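Local coordinates for protein beta-catenin homolog sys-1 (Caenorhabditis elegans, PDB 3C2G) that acts as a beta-catenin in Wnt asymmetry signalling, binding the TCF factor POP-1 directly and activating or repressing target genes, at residues E159-Q162 / H163-E167; I192-R195 / F196-S199; L85-F88 / T89-P92. All blocks are in the same frame, centred on the assembly; numbering follows the deposited sequence.

Contact 1. Residues E159-Q162 / H163-E167; sequences EFAQ and HLKFE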
ATOM      1  N   GLU A 159      -7.596  25.739   1.543  1.00 47.45           N
ATOM      2  CA  GLU A 159      -7.501  26.927   2.403  1.00 48.53           C
ATOM      3  C   GLU A 159      -7.468  26.539   3.881  1.00 46.86           C
ATOM      4  O   GLU A 159      -6.598  26.991   4.635  1.00 46.41           O
ATOM      5  CB  GLU A 159      -8.685  27.867   2.178  1.00 48.18           C
ATOM      6  CG  GLU A 159      -8.605  28.714   0.930  1.00 51.62           C
ATOM      7  CD  GLU A 159      -9.665  29.820   0.893  1.00 52.55           C
ATOM      8  OE1 GLU A 159      -9.914  30.357  -0.212  1.00 56.88           O
ATOM      9  OE2 GLU A 159     -10.244  30.158   1.964  1.00 58.24           O
ATOM     10  N   PHE A 160      -8.422  25.698   4.279  1.00 45.55           N
ATOM     11  CA  PHE A 160      -8.549  25.282   5.668  1.00 44.94           C
ATOM     12  C   PHE A 160      -7.291  24.552   6.114  1.00 44.96           C
ATOM     13  O   PHE A 160      -6.755  24.839   7.187  1.00 44.47           O
ATOM     14  CB  PHE A 160      -9.802  24.420   5.875  1.00 44.66           C
ATOM     15  CG  PHE A 160     -10.096  24.118   7.314  1.00 43.06           C
ATOM     16  CD1 PHE A 160     -10.114  25.138   8.263  1.00 42.31           C
ATOM     17  CD2 PHE A 160     -10.357  22.817   7.723  1.00 42.09           C
ATOM     18  CE1 PHE A 160     -10.377  24.866   9.599  1.00 42.20           C
ATOM     19  CE2 PHE A 160     -10.617  22.532   9.059  1.00 42.13           C
ATOM     20  CZ  PHE A 160     -10.629  23.560  10.003  1.00 42.56           C
ATOM     21  N   ALA A 161      -6.812  23.637   5.270  1.00 45.10           N
ATOM     22  CA  ALA A 161      -5.549  22.939   5.510  1.00 45.50           C
ATOM     23  C   ALA A 161      -4.401  23.900   5.789  1.00 45.72           C
ATOM     24  O   ALA A 161      -3.673  23.720   6.758  1.00 45.88           O
ATOM     25  CB  ALA A 161      -5.214  22.015   4.349  1.00 45.84           C
ATOM     26  N   GLN A 162      -4.254  24.932   4.962  1.00 46.20           N
ATOM     27  CA  GLN A 162      -3.199  25.921   5.170  1.00 47.64           C
ATOM     28  C   GLN A 162      -3.311  26.637   6.522  1.00 46.53           C
ATOM     29  O   GLN A 162      -2.309  26.788   7.224  1.00 46.33           O
ATOM     30  CB  GLN A 162      -3.149  26.932   4.020  1.00 47.57           C
ATOM     31  CG  GLN A 162      -1.918  27.843   4.056  1.00 50.78           C
ATOM     32  CD  GLN A 162      -1.817  28.767   2.839  1.00 52.04           C
ATOM     33  OE1 GLN A 162      -2.178  28.385   1.716  1.00 57.59           O
ATOM     34  NE2 GLN A 162      -1.308  29.985   3.058  1.00 54.27           N
ATOM     35  N   HIS A 163      -4.525  27.058   6.885  1.00 46.12           N
ATOM     36  CA  HIS A 163      -4.780  27.712   8.178  1.00 45.28           C
ATOM     37  C   HIS A 163      -4.354  26.875   9.388  1.00 44.70           C
ATOM     38  O   HIS A 163      -3.980  27.418  10.427  1.00 44.63           O
ATOM     39  CB  HIS A 163      -6.261  28.083   8.326  1.00 45.60           C
ATOM     40  CG  HIS A 163      -6.769  29.023   7.273  1.00 46.03           C
ATOM     41  ND1 HIS A 163      -8.083  29.024   6.852  1.00 44.06           N
ATOM     42  CD2 HIS A 163      -6.141  29.982   6.551  1.00 45.96           C
ATOM     43  CE1 HIS A 163      -8.244  29.949   5.925  1.00 44.43           C
ATOM     44  NE2 HIS A 163      -7.081  30.543   5.722  1.00 45.91           N
ATOM     45  N   LEU A 164      -4.418  25.557   9.246  1.00 44.35           N
ATOM     46  CA  LEU A 164      -4.101  24.633  10.332  1.00 44.39           C
ATOM     47  C   LEU A 164      -2.611  24.391  10.556  1.00 45.40           C
ATOM     48  O   LEU A 164      -2.216  23.914  11.620  1.00 45.85           O
ATOM     49  CB  LEU A 164      -4.800  23.297  10.099  1.00 43.52           C
ATOM     50  CG  LEU A 164      -6.323  23.348  10.122  1.00 42.18           C
ATOM     51  CD1 LEU A 164      -6.891  21.976   9.910  1.00 40.58           C
ATOM     52  CD2 LEU A 164      -6.830  23.955  11.433  1.00 41.43           C
ATOM     53  N   LYS A 165      -1.785  24.711   9.565  1.00 45.78           N
ATOM     54  CA  LYS A 165      -0.360  24.421   9.660  1.00 46.14           C
ATOM     55  C   LYS A 165       0.405  25.510  10.384  1.00 46.29           C
ATOM     56  O   LYS A 165       0.989  26.393   9.762  1.00 46.63           O
ATOM     57  CB  LYS A 165       0.229  24.136   8.280  1.00 46.80           C
ATOM     58  CG  LYS A 165      -0.183  22.771   7.751  1.00 47.08           C
ATOM     59  CD  LYS A 165      -0.102  22.705   6.252  1.00 47.84           C
ATOM     60  CE  LYS A 165      -1.105  21.693   5.737  1.00 47.46           C
ATOM     61  NZ  LYS A 165      -0.965  21.511   4.283  1.00 50.83           N
ATOM     62  N   PHE A 166       0.371  25.447  11.713  1.00 45.95           N
ATOM     63  CA  PHE A 166       1.166  26.326  12.564  1.00 45.65           C
ATOM     64  C   PHE A 166       1.675  25.550  13.773  1.00 46.28           C
ATOM     65  O   PHE A 166       0.996  24.652  14.264  1.00 46.76           O
ATOM     66  CB  PHE A 166       0.395  27.601  12.968  1.00 44.97           C
ATOM     67  CG  PHE A 166      -0.923  27.347  13.670  1.00 43.73           C
ATOM     68  CD1 PHE A 166      -1.075  27.656  15.012  1.00 40.86           C
ATOM     69  CD2 PHE A 166      -2.023  26.833  12.976  1.00 43.28           C
ATOM     70  CE1 PHE A 166      -2.296  27.438  15.661  1.00 42.06           C
ATOM     71  CE2 PHE A 166      -3.249  26.605  13.627  1.00 41.56           C
ATOM     72  CZ  PHE A 166      -3.381  26.909  14.966  1.00 40.47           C
ATOM     73  N   GLU A 167       2.874  25.895  14.237  1.00 46.73           N
ATOM     74  CA  GLU A 167       3.562  25.119  15.270  1.00 47.07           C
ATOM     75  C   GLU A 167       2.681  24.748  16.475  1.00 47.18           C
ATOM     76  O   GLU A 167       2.660  23.585  16.890  1.00 47.24           O
ATOM     77  CB  GLU A 167       4.840  25.837  15.728  1.00 47.31           C
TER
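H163 and L164 sit one turn after E159 and F160 in helix 154-164 of the armadillo domain. The polar part is backbone. H163 N bonds to E159 O at 3.1 Å, nearly straight at 165°. L164 N bonds to F160 O and more weakly to A161 O. K165 N then bonds to Q162 O at 3.2 Å. This is an i to i-3 bond, and K165 centres an inverse gamma turn just beyond.

The apolar part is F160 with L164. L164 CD1 sits over one face of the F160 ring, offset toward the rim, in a CH-pi contact 4.1 Å from the centroid. CD2 of L164 reaches F160 CZ at 4.1 Å. F144 of helix 134-150 touches both side chains.

Two polar side chains pass over carbonyls. E159 O lies 3.3 Å above the centre of one face of the H163 ring. H163 CG stands beside its own backbone N (chi1 -60°), which brings the ring there. The K165 chain runs past A161 O, with K165 CE 3.4 Å from it, and NZ goes on to a salt bridge with D201. The last turn is therefore closed by backbone bonds, while the K165 charge is paired beyond the helix.

Contact 2. Residues I192-R195 / F196-S199; sequences IIFR and FIIS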
ATOM      1  N   ILE A 192      -7.847  12.106  12.259  1.00 37.23           N
ATOM      2  CA  ILE A 192      -8.482  12.804  11.132  1.00 37.10           C
ATOM      3  C   ILE A 192      -7.719  14.074  10.753  1.00 36.29           C
ATOM      4  O   ILE A 192      -7.441  14.299   9.581  1.00 37.15           O
ATOM      5  CB  ILE A 192      -9.959  13.126  11.440  1.00 37.58           C
ATOM      6  CG1 ILE A 192     -10.743  11.833  11.739  1.00 39.79           C
ATOM      7  CG2 ILE A 192     -10.600  13.896  10.296  1.00 37.86           C
ATOM      8  CD1 ILE A 192     -10.704  10.772  10.615  1.00 41.33           C
ATOM      9  N   ILE A 193      -7.334  14.859  11.754  1.00 34.98           N
ATOM     10  CA  ILE A 193      -6.627  16.116  11.549  1.00 34.45           C
ATOM     11  C   ILE A 193      -5.202  15.914  11.017  1.00 35.12           C
ATOM     12  O   ILE A 193      -4.801  16.574  10.061  1.00 35.16           O
ATOM     13  CB  ILE A 193      -6.607  16.967  12.849  1.00 33.97           C
ATOM     14  CG1 ILE A 193      -8.035  17.313  13.273  1.00 31.71           C
ATOM     15  CG2 ILE A 193      -5.786  18.228  12.653  1.00 31.59           C
ATOM     16  CD1 ILE A 193      -8.197  17.589  14.737  1.00 29.38           C
ATOM     17  N   PHE A 194      -4.438  15.022  11.642  1.00 35.63           N
ATOM     18  CA  PHE A 194      -3.126  14.628  11.120  1.00 36.21           C
ATOM     19  C   PHE A 194      -3.225  14.159   9.673  1.00 36.60           C
ATOM     20  O   PHE A 194      -2.493  14.630   8.813  1.00 36.54           O
ATOM     21  CB  PHE A 194      -2.477  13.546  11.981  1.00 36.06           C
ATOM     22  CG  PHE A 194      -1.603  14.089  13.064  1.00 37.13           C
ATOM     23  CD1 PHE A 194      -0.516  14.906  12.755  1.00 40.05           C
ATOM     24  CD2 PHE A 194      -1.853  13.786  14.390  1.00 38.05           C
ATOM     25  CE1 PHE A 194       0.304  15.430  13.751  1.00 39.64           C
ATOM     26  CE2 PHE A 194      -1.037  14.303  15.399  1.00 39.86           C
ATOM     27  CZ  PHE A 194       0.044  15.128  15.076  1.00 38.96           C
ATOM     28  N   ARG A 195      -4.161  13.270   9.395  1.00 36.86           N
ATOM     29  CA  ARG A 195      -4.339  12.804   8.036  1.00 39.02           C
ATOM     30  C   ARG A 195      -4.553  13.984   7.098  1.00 40.06           C
ATOM     31  O   ARG A 195      -3.984  14.031   6.010  1.00 41.43           O
ATOM     32  CB  ARG A 195      -5.516  11.836   7.958  1.00 38.72           C
ATOM     33  CG  ARG A 195      -5.767  11.269   6.572  1.00 42.26           C
ATOM     34  CD  ARG A 195      -6.952  10.310   6.574  0.50 44.82           C
ATOM     35  NE  ARG A 195      -7.134   9.681   5.270  0.50 47.41           N
ATOM     36  CZ  ARG A 195      -6.585   8.524   4.912  0.50 49.63           C
ATOM     37  NH1 ARG A 195      -5.812   7.860   5.763  0.50 50.95           N
ATOM     38  NH2 ARG A 195      -6.809   8.030   3.701  0.50 48.58           N
ATOM     39  N   PHE A 196      -5.356  14.946   7.544  1.00 40.51           N
ATOM     40  CA  PHE A 196      -5.796  16.055   6.727  1.00 39.92           C
ATOM     41  C   PHE A 196      -4.677  17.047   6.401  1.00 40.37           C
ATOM     42  O   PHE A 196      -4.564  17.483   5.263  1.00 40.58           O
ATOM     43  CB  PHE A 196      -6.989  16.745   7.417  1.00 40.55           C
ATOM     44  CG  PHE A 196      -7.515  17.952   6.684  1.00 38.90           C
ATOM     45  CD1 PHE A 196      -8.264  17.808   5.517  1.00 37.20           C
ATOM     46  CD2 PHE A 196      -7.268  19.234   7.174  1.00 38.96           C
ATOM     47  CE1 PHE A 196      -8.750  18.925   4.833  1.00 38.36           C
ATOM     48  CE2 PHE A 196      -7.763  20.361   6.507  1.00 40.44           C
ATOM     49  CZ  PHE A 196      -8.504  20.202   5.329  1.00 40.20           C
ATOM     50  N   ILE A 197      -3.855  17.398   7.382  1.00 40.83           N
ATOM     51  CA  ILE A 197      -2.794  18.374   7.157  1.00 43.34           C
ATOM     52  C   ILE A 197      -1.580  17.765   6.452  1.00 45.69           C
ATOM     53  O   ILE A 197      -0.793  18.472   5.820  1.00 46.04           O
ATOM     54  CB  ILE A 197      -2.336  19.086   8.469  1.00 43.13           C
ATOM     55  CG1 ILE A 197      -1.705  18.098   9.445  1.00 43.42           C
ATOM     56  CG2 ILE A 197      -3.492  19.850   9.127  1.00 42.25           C
ATOM     57  CD1 ILE A 197      -1.116  18.753  10.676  1.00 43.82           C
ATOM     58  N   ILE A 198      -1.436  16.451   6.575  1.00 48.21           N
ATOM     59  CA  ILE A 198      -0.321  15.713   5.997  1.00 50.29           C
ATOM     60  C   ILE A 198      -0.572  15.453   4.521  1.00 51.86           C
ATOM     61  O   ILE A 198       0.358  15.360   3.737  1.00 52.25           O
ATOM     62  CB  ILE A 198      -0.125  14.377   6.746  1.00 50.14           C
ATOM     63  CG1 ILE A 198       0.721  14.594   7.995  1.00 50.66           C
ATOM     64  CG2 ILE A 198       0.490  13.318   5.868  1.00 50.68           C
ATOM     65  CD1 ILE A 198       0.603  13.458   9.008  1.00 51.40           C
ATOM     66  N   SER A 199      -1.840  15.341   4.149  1.00 54.31           N
ATOM     67  CA  SER A 199      -2.210  14.945   2.800  1.00 56.86           C
ATOM     68  C   SER A 199      -1.558  15.823   1.733  1.00 58.82           C
ATOM     69  O   SER A 199      -1.776  17.038   1.699  1.00 59.14           O
ATOM     70  CB  SER A 199      -3.726  14.944   2.643  1.00 56.40           C
ATOM     71  OG  SER A 199      -4.084  14.480   1.359  1.00 58.09           O
TER
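F194 and I198 stand one turn apart, and their side chains run at a slant to each other. I198 CD1 comes within 4.2 Å of F194 CD1 and approaches the ring obliquely. I197 CD1 reaches the same ring carbon, F194 CD1, more loosely at 4.4 Å. The phenyl ring thus meets the delta methyls of two successive isoleucines. It also makes an edge-to-face pair with F208 of helix 202-210.

The I198 branch is set low against the backbone. I198 CG1 stands beside its own N and anti to the carbonyl carbon (chi1 -84°), which puts I198 CG1 3.3 Å from F194 O. I197 is turned differently. I197 CG1 stands between N and the carbonyl carbon (chi1 64°), 3.5 Å from I193 O, while I197 CG2 faces L164.

These residues form the end of helix 189-198 in the armadillo domain, an all-helical repeat fold. Helix 154-164 packs on the F196 and I197 side, and helix 251-270 on I198. The backbone bonds are i to i-4. I197 N to I193 O is 3.0 Å. I198 N to F194 O is 3.1 Å, at 145°. S199 N to R195 O is weak, and S199 is where the chain leaves helical angles.

F196 touches the preceding turn through F196 CB, 3.3 Å from I192 O. Its ring packs on A161 and L164 of helix 154-164. The R195 chain is extended from CG to NE, and its NH1 makes a salt bridge with D265 of helix 251-270.

Contact 3. Residues L85-F88 / T89-P92; sequences LRRF and TFLP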
ATOM      1  N   LEU A  85     -21.228  27.041  17.004  1.00 35.29           N
ATOM      2  CA  LEU A  85     -20.241  26.813  15.954  1.00 35.74           C
ATOM      3  C   LEU A  85     -20.344  25.411  15.355  1.00 35.88           C
ATOM      4  O   LEU A  85     -20.319  25.259  14.137  1.00 35.22           O
ATOM      5  CB  LEU A  85     -18.827  27.077  16.474  1.00 35.58           C
ATOM      6  CG  LEU A  85     -17.658  26.860  15.512  1.00 37.55           C
ATOM      7  CD1 LEU A  85     -17.784  27.658  14.196  1.00 36.98           C
ATOM      8  CD2 LEU A  85     -16.374  27.211  16.233  1.00 39.64           C
ATOM      9  N   ARG A  86     -20.474  24.403  16.216  1.00 36.66           N
ATOM     10  CA  ARG A  86     -20.623  23.030  15.763  1.00 38.77           C
ATOM     11  C   ARG A  86     -21.814  22.900  14.831  1.00 39.87           C
ATOM     12  O   ARG A  86     -21.719  22.284  13.773  1.00 39.04           O
ATOM     13  CB  ARG A  86     -20.767  22.072  16.946  1.00 39.22           C
ATOM     14  CG  ARG A  86     -20.905  20.601  16.546  1.00 39.97           C
ATOM     15  CD  ARG A  86     -20.884  19.655  17.744  1.00 38.99           C
ATOM     16  NE  ARG A  86     -22.052  19.864  18.589  1.00 42.45           N
ATOM     17  CZ  ARG A  86     -23.239  19.301  18.386  1.00 43.87           C
ATOM     18  NH1 ARG A  86     -23.418  18.478  17.356  1.00 42.77           N
ATOM     19  NH2 ARG A  86     -24.248  19.571  19.211  1.00 43.30           N
ATOM     20  N   ARG A  87     -22.926  23.511  15.224  1.00 41.70           N
ATOM     21  CA  ARG A  87     -24.151  23.446  14.445  1.00 43.75           C
ATOM     22  C   ARG A  87     -24.006  24.081  13.062  1.00 44.34           C
ATOM     23  O   ARG A  87     -24.541  23.562  12.074  1.00 44.44           O
ATOM     24  CB  ARG A  87     -25.316  24.029  15.245  1.00 43.96           C
ATOM     25  CG  ARG A  87     -25.705  23.114  16.409  1.00 45.36           C
ATOM     26  CD  ARG A  87     -26.769  23.693  17.329  1.00 45.44           C
ATOM     27  NE  ARG A  87     -27.786  22.669  17.570  1.00 50.73           N
ATOM     28  CZ  ARG A  87     -27.806  21.844  18.611  1.00 49.81           C
ATOM     29  NH1 ARG A  87     -26.886  21.930  19.558  1.00 49.87           N
ATOM     30  NH2 ARG A  87     -28.766  20.940  18.707  1.00 52.77           N
ATOM     31  N   PHE A  88     -23.240  25.167  12.992  1.00 44.90           N
ATOM     32  CA  PHE A  88     -22.894  25.809  11.722  1.00 46.70           C
ATOM     33  C   PHE A  88     -22.136  24.898  10.762  1.00 47.14           C
ATOM     34  O   PHE A  88     -22.108  25.146   9.560  1.00 47.61           O
ATOM     35  CB  PHE A  88     -22.029  27.047  11.974  1.00 47.19           C
ATOM     36  CG  PHE A  88     -22.801  28.264  12.379  1.00 49.03           C
ATOM     37  CD1 PHE A  88     -24.119  28.167  12.823  1.00 49.01           C
ATOM     38  CD2 PHE A  88     -22.195  29.520  12.338  1.00 51.02           C
ATOM     39  CE1 PHE A  88     -24.824  29.296  13.198  1.00 50.44           C
ATOM     40  CE2 PHE A  88     -22.896  30.666  12.717  1.00 51.15           C
ATOM     41  CZ  PHE A  88     -24.215  30.553  13.147  1.00 50.44           C
ATOM     42  N   THR A  89     -21.503  23.857  11.287  1.00 47.66           N
ATOM     43  CA  THR A  89     -20.670  22.999  10.452  1.00 48.06           C
ATOM     44  C   THR A  89     -21.415  21.790   9.876  1.00 48.87           C
ATOM     45  O   THR A  89     -20.903  21.122   8.974  1.00 49.45           O
ATOM     46  CB  THR A  89     -19.384  22.550  11.180  1.00 47.76           C
ATOM     47  OG1 THR A  89     -19.732  21.848  12.375  1.00 47.63           O
ATOM     48  CG2 THR A  89     -18.518  23.753  11.532  1.00 46.62           C
ATOM     49  N   PHE A  90     -22.618  21.510  10.374  1.00 48.86           N
ATOM     50  CA  PHE A  90     -23.412  20.421   9.799  1.00 49.03           C
ATOM     51  C   PHE A  90     -24.816  20.804   9.343  1.00 49.55           C
ATOM     52  O   PHE A  90     -25.424  20.070   8.568  1.00 49.87           O
ATOM     53  CB  PHE A  90     -23.450  19.186  10.716  1.00 48.58           C
ATOM     54  CG  PHE A  90     -24.257  19.365  11.972  1.00 47.24           C
ATOM     55  CD1 PHE A  90     -25.647  19.296  11.946  1.00 46.66           C
ATOM     56  CD2 PHE A  90     -23.621  19.557  13.192  1.00 46.58           C
ATOM     57  CE1 PHE A  90     -26.394  19.449  13.112  1.00 46.27           C
ATOM     58  CE2 PHE A  90     -24.358  19.704  14.364  1.00 47.31           C
ATOM     59  CZ  PHE A  90     -25.753  19.651  14.321  1.00 47.14           C
ATOM     60  N   LEU A  91     -25.333  21.931   9.824  1.00 49.87           N
ATOM     61  CA  LEU A  91     -26.677  22.364   9.445  1.00 50.81           C
ATOM     62  C   LEU A  91     -26.762  22.615   7.931  1.00 51.14           C
ATOM     63  O   LEU A  91     -25.957  23.375   7.383  1.00 51.53           O
ATOM     64  CB  LEU A  91     -27.074  23.614  10.226  1.00 50.33           C
ATOM     65  CG  LEU A  91     -28.358  23.586  11.058  1.00 51.07           C
ATOM     66  CD1 LEU A  91     -28.470  22.339  11.934  1.00 50.46           C
ATOM     67  CD2 LEU A  91     -28.405  24.832  11.935  1.00 51.69           C
ATOM     68  N   PRO A  92     -27.724  21.957   7.247  1.00 51.20           N
ATOM     69  CA  PRO A  92     -27.853  22.090   5.793  1.00 51.23           C
ATOM     70  C   PRO A  92     -28.044  23.537   5.345  1.00 50.98           C
ATOM     71  O   PRO A  92     -27.392  23.969   4.389  1.00 51.43           O
ATOM     72  CB  PRO A  92     -29.097  21.254   5.467  1.00 50.90           C
ATOM     73  CG  PRO A  92     -29.196  20.292   6.587  1.00 51.40           C
ATOM     74  CD  PRO A  92     -28.737  21.041   7.799  1.00 51.32           C
TER
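R87 O accepts two backbone N-H groups, from L91 and from F90. The bond from L91 N to R87 O is 2.9 Å long, with 154° at the hydrogen. The bond from F90 N to R87 O is longer, 3.3 Å, and its donor stands above the carbonyl plane. This is the weakly bonded last turn of helix 71-90 in the armadillo domain, where i to i-3 bonds join an i to i-4 bond.

R86 O is approached in a similar way by T89. The backbone N of T89 bonds to R86 O at 2.9 Å, again from above the carbonyl plane. T89 OG1 is also turned toward R86 O, because it lies between N and the carbonyl carbon (chi1 59°), but the modelled distance is too short to rely on. CG2 of T89 lies 3.5 Å from L85 O. Helices 134-150 and 98-103 both touch the T89 side chain.

The F90 ring turns back beside the two arginines. R87 lies alongside it, pointing the same way. R87 CA makes an off-centre CH-pi contact, 4.2 Å from the F90 centroid, and R87 O sits over the centre of one face. R86 crosses the ring at a slant, with the guanidinium and ring planes 31° apart. D83, one turn earlier in the same helix, takes R86 NH2 on OD1 and R87 NH1 on OD2, both in salt bridges. On the F90 side, R86 NH1 comes 3.4 Å from F90 CE2.

How the contacts relate
All three contacts lie at C-terminal ends of helices in the N-terminal part of the superhelical armadillo domain, in the order contact 3, contact 1, contact 2 along the chain. Contacts 1 and 2 have centres about 10 Å apart and touch directly. F196 CE2 lies 3.5 Å from A161 CA, and K165 CE lies 3.2 Å from I197 O. L164 CB meets I197 CG2 at 3.8 Å. Contact 3 stands apart, its centre about 20 Å from that of contact 1 and 21 Å from that of contact 2. Helix 134-150 bridges the gap, touching T89 in contact 3, F160 in contact 1 and I193 in contact 2.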